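Local coordinates for glutathione S-transferase (Bombyx mori, PDB 3AY8), which probably conjugates glutathione to electrophilic compounds, working as a homodimeric cytosolic glutathione transferase, at residues S2-Y7 with I25-Q30; Y7-S12 with N35-E40; Q143-T148 with I183-K188; A159-Y164 with L191-A196. All coordinates share one frame; numbering follows the deposited sequence.

Interaction 1 of 4, residues S2-Y7 with I25-Q30; sequences SSLKLY and IGIPIQ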
# COMPACT_ATOMS: atom_id res chain seq x y z
N SER A 2 7.31 -19.00 -22.16
CA SER A 2 7.09 -17.79 -23.01
C SER A 2 5.72 -17.14 -22.74
O SER A 2 5.60 -15.92 -22.72
CB SER A 2 7.25 -18.12 -24.49
N SER A 3 4.70 -17.97 -22.55
CA SER A 3 3.36 -17.47 -22.25
C SER A 3 3.33 -16.73 -20.91
O SER A 3 3.99 -17.13 -19.96
CB SER A 3 2.37 -18.64 -22.24
OG SER A 3 1.04 -18.17 -22.24
N LEU A 4 2.57 -15.64 -20.85
CA LEU A 4 2.37 -14.88 -19.63
C LEU A 4 1.54 -15.69 -18.62
O LEU A 4 0.48 -16.21 -18.96
CB LEU A 4 1.69 -13.55 -19.98
CG LEU A 4 1.50 -12.46 -18.93
CD1 LEU A 4 2.82 -11.85 -18.49
CD2 LEU A 4 0.59 -11.38 -19.48
N LYS A 5 2.03 -15.80 -17.38
CA LYS A 5 1.35 -16.61 -16.36
C LYS A 5 1.04 -15.87 -15.04
O LYS A 5 1.89 -15.14 -14.50
CB LYS A 5 2.16 -17.88 -16.08
CG LYS A 5 1.46 -18.86 -15.14
CD LYS A 5 1.47 -20.29 -15.69
CE LYS A 5 2.80 -21.01 -15.47
NZ LYS A 5 2.65 -22.50 -15.65
N LEU A 6 -0.16 -16.07 -14.52
CA LEU A 6 -0.55 -15.56 -13.20
C LEU A 6 -0.83 -16.70 -12.24
O LEU A 6 -1.67 -17.56 -12.53
CB LEU A 6 -1.78 -14.64 -13.30
CG LEU A 6 -2.22 -13.95 -12.00
CD1 LEU A 6 -1.24 -12.86 -11.60
CD2 LEU A 6 -3.61 -13.38 -12.12
N TYR A 7 -0.10 -16.74 -11.13
CA TYR A 7 -0.41 -17.67 -10.05
C TYR A 7 -1.44 -17.01 -9.13
O TYR A 7 -1.17 -15.96 -8.54
CB TYR A 7 0.85 -18.08 -9.28
CG TYR A 7 1.82 -18.86 -10.16
CD1 TYR A 7 1.83 -20.26 -10.14
CD2 TYR A 7 2.69 -18.20 -11.03
CE1 TYR A 7 2.70 -20.98 -10.96
CE2 TYR A 7 3.57 -18.91 -11.85
CZ TYR A 7 3.56 -20.30 -11.80
OH TYR A 7 4.42 -21.02 -12.60
N ILE A 25 -7.18 -4.85 -19.46
CA ILE A 25 -6.28 -4.47 -20.55
C ILE A 25 -6.34 -5.47 -21.70
O ILE A 25 -5.89 -5.17 -22.81
CB ILE A 25 -4.82 -4.19 -20.08
CG1 ILE A 25 -4.34 -5.27 -19.12
CG2 ILE A 25 -4.73 -2.79 -19.46
CD1 ILE A 25 -3.43 -4.76 -17.99
N GLY A 26 -6.97 -6.62 -21.46
CA GLY A 26 -7.28 -7.57 -22.51
C GLY A 26 -6.15 -8.49 -22.92
O GLY A 26 -6.09 -8.90 -24.08
N ILE A 27 -5.28 -8.83 -21.98
CA ILE A 27 -4.14 -9.69 -22.29
C ILE A 27 -4.49 -11.16 -22.05
O ILE A 27 -5.06 -11.51 -21.01
CB ILE A 27 -2.84 -9.26 -21.53
CG1 ILE A 27 -1.60 -9.92 -22.14
CG2 ILE A 27 -2.95 -9.53 -20.03
CD1 ILE A 27 -1.14 -9.32 -23.47
N PRO A 28 -4.16 -12.03 -23.03
CA PRO A 28 -4.31 -13.46 -22.79
C PRO A 28 -3.28 -13.89 -21.73
O PRO A 28 -2.10 -13.55 -21.84
CB PRO A 28 -3.98 -14.07 -24.16
CG PRO A 28 -4.40 -13.01 -25.14
CD PRO A 28 -3.93 -11.74 -24.46
N ILE A 29 -3.74 -14.62 -20.72
CA ILE A 29 -2.87 -15.04 -19.62
C ILE A 29 -3.20 -16.44 -19.19
O ILE A 29 -4.38 -16.80 -19.08
CB ILE A 29 -3.07 -14.22 -18.33
CG1 ILE A 29 -4.18 -13.19 -18.47
CG2 ILE A 29 -1.74 -13.69 -17.80
CD1 ILE A 29 -5.19 -13.33 -17.38
N GLN A 30 -2.15 -17.22 -18.93
CA GLN A 30 -2.31 -18.53 -18.29
C GLN A 30 -2.58 -18.29 -16.81
O GLN A 30 -1.92 -17.46 -16.18
CB GLN A 30 -1.05 -19.37 -18.43
CG GLN A 30 -0.90 -20.12 -19.74
CD GLN A 30 0.24 -21.14 -19.70
OE1 GLN A 30 0.42 -21.85 -18.70
NE2 GLN A 30 1.01 -21.21 -20.77

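Interaction 2 of 4, residues Y7-S12 with N35-E40; sequences YHFPVS and NLFKKE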
# COMPACT_ATOMS: atom_id res chain seq x y z
N TYR A 7 -0.10 -16.74 -11.13
CA TYR A 7 -0.41 -17.67 -10.05
C TYR A 7 -1.44 -17.01 -9.13
O TYR A 7 -1.17 -15.96 -8.54
CB TYR A 7 0.85 -18.08 -9.28
CG TYR A 7 1.82 -18.86 -10.16
CD1 TYR A 7 1.83 -20.26 -10.14
CD2 TYR A 7 2.69 -18.20 -11.03
CE1 TYR A 7 2.70 -20.98 -10.96
CE2 TYR A 7 3.57 -18.91 -11.85
CZ TYR A 7 3.56 -20.30 -11.80
OH TYR A 7 4.42 -21.02 -12.60
N HIS A 8 -2.61 -17.64 -9.03
CA HIS A 8 -3.83 -16.96 -8.60
C HIS A 8 -4.62 -17.79 -7.59
O HIS A 8 -4.78 -19.01 -7.76
CB HIS A 8 -4.70 -16.66 -9.84
CG HIS A 8 -6.01 -16.00 -9.55
ND1 HIS A 8 -7.21 -16.45 -10.07
CD2 HIS A 8 -6.31 -14.89 -8.82
CE1 HIS A 8 -8.19 -15.66 -9.66
NE2 HIS A 8 -7.67 -14.71 -8.90
N PHE A 9 -5.11 -17.13 -6.55
CA PHE A 9 -6.02 -17.77 -5.60
C PHE A 9 -7.34 -16.99 -5.64
O PHE A 9 -7.40 -15.89 -5.10
CB PHE A 9 -5.40 -17.76 -4.18
CG PHE A 9 -6.24 -18.45 -3.11
CD1 PHE A 9 -6.98 -19.59 -3.40
CD2 PHE A 9 -6.25 -17.96 -1.81
CE1 PHE A 9 -7.73 -20.24 -2.40
CE2 PHE A 9 -6.98 -18.59 -0.80
CZ PHE A 9 -7.72 -19.74 -1.10
N PRO A 10 -8.39 -17.57 -6.28
CA PRO A 10 -9.62 -16.80 -6.52
C PRO A 10 -10.25 -16.20 -5.26
O PRO A 10 -10.96 -15.22 -5.36
CB PRO A 10 -10.56 -17.82 -7.18
CG PRO A 10 -9.63 -18.80 -7.83
CD PRO A 10 -8.45 -18.91 -6.89
N VAL A 11 -9.98 -16.78 -4.11
CA VAL A 11 -10.53 -16.28 -2.85
C VAL A 11 -9.94 -14.92 -2.44
O VAL A 11 -10.62 -14.11 -1.78
CB VAL A 11 -10.31 -17.31 -1.71
CG1 VAL A 11 -10.58 -16.70 -0.32
CG2 VAL A 11 -11.20 -18.54 -1.95
N SER A 12 -8.69 -14.68 -2.83
CA SER A 12 -7.95 -13.52 -2.37
C SER A 12 -8.31 -12.27 -3.16
O SER A 12 -8.22 -12.26 -4.38
CB SER A 12 -6.44 -13.79 -2.46
OG SER A 12 -5.73 -12.58 -2.58
N ASN A 35 -4.21 -23.06 -4.46
CA ASN A 35 -5.07 -23.15 -3.29
C ASN A 35 -4.25 -22.94 -2.01
O ASN A 35 -3.63 -23.86 -1.49
CB ASN A 35 -5.81 -24.49 -3.25
CG ASN A 35 -6.82 -24.57 -2.12
OD1 ASN A 35 -6.84 -23.73 -1.21
ND2 ASN A 35 -7.68 -25.59 -2.17
N LEU A 36 -4.27 -21.71 -1.51
CA LEU A 36 -3.56 -21.39 -0.27
C LEU A 36 -4.17 -22.05 0.97
O LEU A 36 -3.48 -22.24 1.97
CB LEU A 36 -3.39 -19.88 -0.09
CG LEU A 36 -2.41 -19.18 -1.04
CD1 LEU A 36 -2.17 -17.75 -0.58
CD2 LEU A 36 -1.07 -19.92 -1.18
N PHE A 37 -5.44 -22.43 0.90
CA PHE A 37 -6.07 -23.19 1.99
C PHE A 37 -5.48 -24.60 2.18
O PHE A 37 -5.59 -25.17 3.27
CB PHE A 37 -7.59 -23.29 1.80
CG PHE A 37 -8.34 -22.01 2.07
CD1 PHE A 37 -9.64 -21.85 1.60
CD2 PHE A 37 -7.75 -20.97 2.78
CE1 PHE A 37 -10.35 -20.68 1.84
CE2 PHE A 37 -8.44 -19.78 3.02
CZ PHE A 37 -9.75 -19.64 2.55
N LYS A 38 -4.86 -25.15 1.14
CA LYS A 38 -4.26 -26.49 1.21
C LYS A 38 -2.78 -26.54 0.81
O LYS A 38 -2.42 -26.96 -0.29
CB LYS A 38 -5.11 -27.50 0.43
CG LYS A 38 -6.18 -28.14 1.30
CD LYS A 38 -7.45 -28.49 0.55
CE LYS A 38 -8.53 -28.93 1.53
NZ LYS A 38 -9.82 -29.28 0.86
N LYS A 39 -1.92 -26.13 1.75
CA LYS A 39 -0.47 -25.98 1.52
C LYS A 39 0.27 -27.27 1.16
O LYS A 39 1.26 -27.22 0.43
CB LYS A 39 0.21 -25.31 2.72
CG LYS A 39 -0.42 -24.00 3.17
CD LYS A 39 0.20 -23.53 4.48
CE LYS A 39 -0.73 -22.58 5.24
NZ LYS A 39 -1.18 -21.42 4.41
N GLU A 40 -0.19 -28.41 1.67
CA GLU A 40 0.49 -29.68 1.37
C GLU A 40 0.22 -30.15 -0.06
O GLU A 40 0.95 -30.97 -0.60
CB GLU A 40 0.15 -30.76 2.41
CG GLU A 40 1.33 -31.68 2.73
CD GLU A 40 1.18 -32.44 4.05
OE1 GLU A 40 0.82 -31.81 5.08
OE2 GLU A 40 1.44 -33.66 4.07

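Interaction 3 of 4, residues Q143-T148 with I183-K188; sequences QFLEKT and IQRWIK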
# COMPACT_ATOMS: atom_id res chain seq x y z
N GLN A 143 -16.34 9.71 -0.93
CA GLN A 143 -15.97 11.06 -1.39
C GLN A 143 -15.21 11.08 -2.72
O GLN A 143 -15.53 11.91 -3.59
CB GLN A 143 -15.20 11.85 -0.31
CG GLN A 143 -16.06 12.27 0.88
CD GLN A 143 -17.37 12.95 0.47
OE1 GLN A 143 -17.37 13.95 -0.25
NE2 GLN A 143 -18.49 12.38 0.90
N PHE A 144 -14.24 10.18 -2.89
CA PHE A 144 -13.56 10.05 -4.20
C PHE A 144 -14.60 9.97 -5.32
O PHE A 144 -14.48 10.63 -6.35
CB PHE A 144 -12.68 8.78 -4.30
CG PHE A 144 -11.58 8.70 -3.26
CD1 PHE A 144 -11.07 9.83 -2.65
CD2 PHE A 144 -11.04 7.46 -2.95
CE1 PHE A 144 -10.05 9.72 -1.68
CE2 PHE A 144 -10.02 7.35 -2.02
CZ PHE A 144 -9.53 8.47 -1.38
N LEU A 145 -15.63 9.17 -5.07
CA LEU A 145 -16.66 8.88 -6.07
C LEU A 145 -17.78 9.94 -6.15
O LEU A 145 -18.74 9.76 -6.89
CB LEU A 145 -17.25 7.49 -5.80
CG LEU A 145 -16.28 6.32 -6.02
CD1 LEU A 145 -16.79 5.08 -5.32
CD2 LEU A 145 -16.05 6.07 -7.52
N GLU A 146 -17.64 11.02 -5.39
CA GLU A 146 -18.55 12.16 -5.48
C GLU A 146 -18.10 13.06 -6.63
O GLU A 146 -18.93 13.65 -7.33
CB GLU A 146 -18.54 12.95 -4.16
CG GLU A 146 -19.42 14.23 -4.17
CD GLU A 146 -20.90 13.92 -4.21
OE1 GLU A 146 -21.32 12.88 -3.66
OE2 GLU A 146 -21.65 14.73 -4.79
N LYS A 147 -16.79 13.14 -6.82
CA LYS A 147 -16.17 14.01 -7.82
C LYS A 147 -16.25 13.41 -9.22
O LYS A 147 -16.63 14.10 -10.17
CB LYS A 147 -14.72 14.29 -7.44
CG LYS A 147 -14.53 14.77 -6.00
CD LYS A 147 -13.05 14.98 -5.66
CE LYS A 147 -12.89 15.66 -4.31
NZ LYS A 147 -13.31 14.79 -3.17
N THR A 148 -15.89 12.13 -9.34
CA THR A 148 -15.84 11.45 -10.64
C THR A 148 -16.67 10.16 -10.64
O THR A 148 -16.95 9.59 -9.56
CB THR A 148 -14.38 11.09 -11.04
OG1 THR A 148 -13.75 10.37 -9.98
CG2 THR A 148 -13.54 12.35 -11.34
N ILE A 183 -20.48 4.83 -3.52
CA ILE A 183 -19.99 3.45 -3.61
C ILE A 183 -21.08 2.53 -4.19
O ILE A 183 -20.79 1.68 -5.03
CB ILE A 183 -19.50 2.88 -2.24
CG1 ILE A 183 -18.40 3.78 -1.63
CG2 ILE A 183 -18.97 1.43 -2.41
CD1 ILE A 183 -17.88 3.32 -0.27
N GLN A 184 -22.32 2.70 -3.73
CA GLN A 184 -23.45 1.91 -4.26
C GLN A 184 -23.59 2.07 -5.77
O GLN A 184 -23.78 1.08 -6.48
CB GLN A 184 -24.77 2.28 -3.56
CG GLN A 184 -24.82 1.88 -2.09
CD GLN A 184 -26.12 2.24 -1.44
OE1 GLN A 184 -26.52 3.41 -1.41
NE2 GLN A 184 -26.79 1.25 -0.88
N ARG A 185 -23.47 3.30 -6.26
CA ARG A 185 -23.52 3.58 -7.69
C ARG A 185 -22.35 2.91 -8.42
O ARG A 185 -22.51 2.25 -9.45
CB ARG A 185 -23.47 5.09 -7.93
CG ARG A 185 -23.43 5.51 -9.41
CD ARG A 185 -22.90 6.93 -9.61
NE ARG A 185 -21.43 6.99 -9.54
CZ ARG A 185 -20.72 7.78 -8.74
NH1 ARG A 185 -21.33 8.62 -7.90
NH2 ARG A 185 -19.39 7.75 -8.79
N TRP A 186 -21.15 3.12 -7.89
CA TRP A 186 -19.93 2.66 -8.53
C TRP A 186 -19.86 1.13 -8.60
O TRP A 186 -19.40 0.57 -9.60
CB TRP A 186 -18.72 3.27 -7.81
CG TRP A 186 -17.39 2.64 -8.06
CD1 TRP A 186 -16.54 2.91 -9.09
CD2 TRP A 186 -16.73 1.66 -7.24
NE1 TRP A 186 -15.39 2.16 -8.96
CE2 TRP A 186 -15.48 1.39 -7.83
CE3 TRP A 186 -17.08 1.00 -6.05
CZ2 TRP A 186 -14.57 0.47 -7.30
CZ3 TRP A 186 -16.18 0.09 -5.50
CH2 TRP A 186 -14.94 -0.17 -6.14
N ILE A 187 -20.33 0.46 -7.55
CA ILE A 187 -20.25 -1.00 -7.48
C ILE A 187 -21.14 -1.70 -8.52
O ILE A 187 -20.81 -2.80 -8.99
CB ILE A 187 -20.51 -1.54 -6.04
CG1 ILE A 187 -19.99 -2.97 -5.90
CG2 ILE A 187 -21.97 -1.44 -5.66
CD1 ILE A 187 -18.49 -3.05 -5.66
N LYS A 188 -22.24 -1.06 -8.90
CA LYS A 188 -23.06 -1.51 -10.04
C LYS A 188 -22.34 -1.26 -11.36
O LYS A 188 -22.39 -2.09 -12.25
CB LYS A 188 -24.40 -0.78 -10.08
CG LYS A 188 -25.26 -0.97 -8.86
CD LYS A 188 -26.46 -0.02 -8.95
CE LYS A 188 -27.36 -0.15 -7.73
NZ LYS A 188 -28.17 1.09 -7.58

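Interaction 4 of 4, residues A159-Y164 with L191-A196; sequences ADTSIY and LLLPGA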
# COMPACT_ATOMS: atom_id res chain seq x y z
N ALA A 159 -7.02 1.46 -10.93
CA ALA A 159 -7.43 1.78 -9.54
C ALA A 159 -8.83 1.20 -9.25
O ALA A 159 -9.09 0.70 -8.16
CB ALA A 159 -7.39 3.28 -9.30
N ASP A 160 -9.71 1.22 -10.25
CA ASP A 160 -11.04 0.61 -10.08
C ASP A 160 -11.00 -0.91 -9.98
O ASP A 160 -11.73 -1.47 -9.18
CB ASP A 160 -12.00 1.02 -11.19
CG ASP A 160 -12.19 2.52 -11.26
OD1 ASP A 160 -12.98 3.05 -10.45
OD2 ASP A 160 -11.55 3.14 -12.14
N THR A 161 -10.17 -1.57 -10.78
CA THR A 161 -10.08 -3.03 -10.69
C THR A 161 -9.58 -3.48 -9.30
O THR A 161 -10.14 -4.41 -8.72
CB THR A 161 -9.27 -3.65 -11.84
OG1 THR A 161 -8.05 -2.93 -12.02
CG2 THR A 161 -10.09 -3.58 -13.15
N SER A 162 -8.57 -2.80 -8.76
CA SER A 162 -8.04 -3.15 -7.43
C SER A 162 -9.05 -2.87 -6.31
O SER A 162 -9.30 -3.71 -5.45
CB SER A 162 -6.73 -2.40 -7.16
OG SER A 162 -5.67 -2.96 -7.95
N ILE A 163 -9.62 -1.66 -6.33
CA ILE A 163 -10.58 -1.26 -5.29
C ILE A 163 -11.88 -2.07 -5.40
O ILE A 163 -12.47 -2.43 -4.39
CB ILE A 163 -10.80 0.28 -5.30
CG1 ILE A 163 -9.47 0.98 -4.94
CG2 ILE A 163 -11.87 0.69 -4.31
CD1 ILE A 163 -9.51 2.54 -4.97
N TYR A 164 -12.29 -2.41 -6.62
CA TYR A 164 -13.41 -3.33 -6.81
C TYR A 164 -13.13 -4.72 -6.20
O TYR A 164 -13.99 -5.30 -5.52
CB TYR A 164 -13.81 -3.40 -8.29
CG TYR A 164 -14.85 -4.45 -8.65
CD1 TYR A 164 -16.00 -4.61 -7.87
CD2 TYR A 164 -14.69 -5.25 -9.78
CE1 TYR A 164 -16.95 -5.57 -8.18
CE2 TYR A 164 -15.64 -6.20 -10.13
CZ TYR A 164 -16.77 -6.36 -9.31
OH TYR A 164 -17.73 -7.29 -9.63
N LEU A 191 -19.78 -3.99 -12.24
CA LEU A 191 -20.30 -5.21 -12.91
C LEU A 191 -20.10 -5.21 -14.42
O LEU A 191 -20.12 -6.26 -15.04
CB LEU A 191 -21.78 -5.44 -12.58
CG LEU A 191 -22.09 -5.77 -11.11
CD1 LEU A 191 -23.59 -5.60 -10.83
CD2 LEU A 191 -21.61 -7.18 -10.76
N LEU A 192 -19.90 -4.02 -14.99
CA LEU A 192 -19.62 -3.89 -16.42
C LEU A 192 -18.15 -4.14 -16.76
O LEU A 192 -17.81 -4.31 -17.93
CB LEU A 192 -19.97 -2.48 -16.91
CG LEU A 192 -21.29 -1.79 -16.60
CD1 LEU A 192 -21.11 -0.31 -16.91
CD2 LEU A 192 -22.44 -2.36 -17.41
N LEU A 193 -17.28 -4.14 -15.75
CA LEU A 193 -15.84 -4.35 -15.99
C LEU A 193 -15.57 -5.74 -16.55
O LEU A 193 -16.24 -6.71 -16.17
CB LEU A 193 -15.01 -4.14 -14.71
CG LEU A 193 -14.93 -2.75 -14.06
CD1 LEU A 193 -14.30 -2.85 -12.65
CD2 LEU A 193 -14.15 -1.75 -14.94
N PRO A 194 -14.58 -5.85 -17.47
CA PRO A 194 -14.22 -7.19 -17.95
C PRO A 194 -13.83 -8.09 -16.76
O PRO A 194 -13.11 -7.67 -15.86
CB PRO A 194 -13.00 -6.93 -18.85
CG PRO A 194 -13.18 -5.49 -19.31
CD PRO A 194 -13.81 -4.79 -18.14
N GLY A 195 -14.35 -9.32 -16.76
CA GLY A 195 -14.04 -10.29 -15.72
C GLY A 195 -14.68 -10.05 -14.36
O GLY A 195 -14.29 -10.67 -13.38
N ALA A 196 -15.71 -9.22 -14.33
CA ALA A 196 -16.41 -8.98 -13.10
C ALA A 196 -17.09 -10.21 -12.48
O ALA A 196 -16.96 -10.37 -11.31
CB ALA A 196 -17.37 -7.91 -13.28

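Interaction 1 of 4, residues S2-Y7 with I25-Q30
The carboxamide of Gln30 is the flat group here, and Ser3 and Lys5 approach it from one side of its plane. Lys5 CD lies above the oxygen end, 3.5 Å from Gln30 OE1, and Ser3 CB sits obliquely off the nitrogen end, 3.3 Å from Gln30 NE2. Ser3 OG is close to that nitrogen, but badly angled for a bond. The real polar grip is in the backbone: Gln30 N donates to Leu4 O at 2.8 Å, and Leu6 N to Gln30 O at 2.8 Å in a nearly straight bond. These two bonds bracket Lys5, which makes a parallel bridge with Gln30 and adds a CA-H contact of 3.4 Å from its CA to Gln30 O. Behind the bridge, Leu4 points its CG away from the backbone N (chi1 -173°), carrying its branch to Ile29 and Ile27: Leu4 CG is 3.6 Å from Ile29 CG2, and Leu4 CD2 is 3.7 Å from Ile27 CG1. Gln30, Ile27 and Ile29 are modelled in two conformers; these side-chain contacts are those of one, less certain than the backbone bonds. The two strands are the ends of a beta-alpha-beta crossover, as expected of the thioredoxin-like domain. Helix 13-25 makes the connection, ending in a Schellman motif at Gly26. Leu6 and Ile29 rest on its Leu19, Leu4 reaches helix 68-79, and strand 57-60 lies beyond strand 5-8.

Interaction 2 of 4, residues Y7-S12 with N35-E40
Asn35 OD1, which lies 3.8 Å from CE1 of Phe9, is gripped by two backbone N-H groups of its own loop. Phe37 N lies 2.8 Å from Asn35 OD1 and Lys38 N farther off; both bonds are weak, the first bent, the second bent and long. The first closes a ring in the manner of an Asx turn, and a type I turn from Asn35 to Lys38 surrounds it. The loop thereby offers Leu36 and Phe37 to the side chain of Phe9, whose CG stands opposite the backbone N (chi1 -178°), a placement that carries the ring over Leu36. Over one face of the Phe9 ring sits Leu36, its CB 4.2 Å from the ring centroid in a CH-pi contact. Val11 CB covers the opposite face, nearer the rim. At the edge comes Phe37, in a T-shaped pair: Phe9 CZ is aimed at the middle of the Phe37 face, 3.8 Å above it, with the planes at 83°. Val11 CG1 lies 4.2 Å from Phe37 CZ. Segment 7-12 leads from strand 5-8 into helix 13-25, the region where Delta and Epsilon relatives carry their catalytic serine; Ser12 here is the N-cap of that helix, its OG bonded to Ser15 N. No hydrogen bond crosses between the segments; the contact is apolar and aromatic, and probably rests on dispersion and the weak electrostatics of the edge-to-face pair.

Interaction 3 of 4, residues Q143-T148 with I183-K188
With chi1 at 176° Arg185 sends its chain away from its backbone N, and a bend at chi3 (80°) then turns the edge of the guanidinium, with both terminal nitrogens, toward the carbonyl of Leu145. This is a helix-helix contact in the all-helical C-terminal domain of the glutathione transferase fold, where the end of helix 128-147 meets helix 181-190; the axes of 143-147 and 183-188 cross steeply at 72° and pass 9.7 Å apart. The arginine grips end-on, both terminal nitrogens reaching one atom: Arg185 NH2 is 2.8 Å and Arg185 NH1 3.0 Å from Leu145 O. That oxygen lies in the guanidinium plane. NH2 arrives in the carbonyl plane on a lone pair, whereas NH1 comes in tilted from it, and the pair together fix the rotation of the guanidinium. Arg185 NH2 also bonds to Lys149 O, just past the segment, so the cation gathers carbonyls at the C-terminal end of helix 128-147, where the helix dipole would probably welcome a positive charge. Glu146 OE1, bonded to Asn182, is 6.0 Å from Arg185 NH1, too far for a salt bridge, though a weak attraction is possible.

Beside this polar grip lies the apolar side of the contact. Leu145 is its main contributor, both methyls lying on the same side of the indole plane of Trp186, near its CB-CG end, while the indole NE1 bonds to Asp160 of helix 158-173. Leu145 CD1 stands 3.5 Å above that face, displaced toward the rim, and Leu145 CD2 lies 3.6 Å from Trp186 CD1.

Interaction 4 of 4, residues A159-Y164 with L191-A196
Tyr164 leaves helix 158-173 with its CB pointing at the 191-196 loop, and its ring continues that way because CG lies opposite the backbone N (chi1 173°). The first ring atom to meet the loop is CD2, 3.8 Å from CD1 of Leu193; the two side chains run past each other in opposite directions. Next along the ring, Tyr164 CE2 comes to 4.0 Å from CB of Ala196. At the tip, Tyr164 OH has three neighbours in the loop: Ala196 O at 3.6 Å, Ala196 CB at 3.7 Å and Leu191 CD2 at 4.0 Å. Its hydrogen bond goes elsewhere, to Glu200 of helix 196-213.

A type II beta turn from Leu193 to Ala196 shapes the loop, closed by Ala196 N to Leu193 O at 3.2 Å. Gly195, with positive phi, is the N-cap of helix 196-213, so the turn links two helices of the C-terminal domain. On the other side of the contact, Asp160 bonds through OD2 to Thr157 N, as in the N-capping box known from this helix in glutathione transferases. One turn before Tyr164, Thr161 gives its OG1 to Ile158 O and leaves CG2 to approach Leu193 CD1 at 4.3 Å.

The four contacts divide between the two domains of the fold. Interactions 1 and 2 belong to the thioredoxin-like N-terminal half: they share Tyr7 and strand 5-8, their segments alternate along the chain, and their centres are 18 Å apart. Interactions 3 and 4 follow in the helical C-terminal half, also with alternating segments and with centres 13 Å apart; they touch directly, through Trp186 and Ile187 against helix 158-173. Interactions 1 and 4 come within about 6 Å between nearest atoms without touching, whereas interactions 2 and 3 lie on opposite sides of the chain's centre, their centres 31 Å apart. Thus 3 and 4 form one continuous piece of the helical domain, while 1 and 2 belong to the sheet domain.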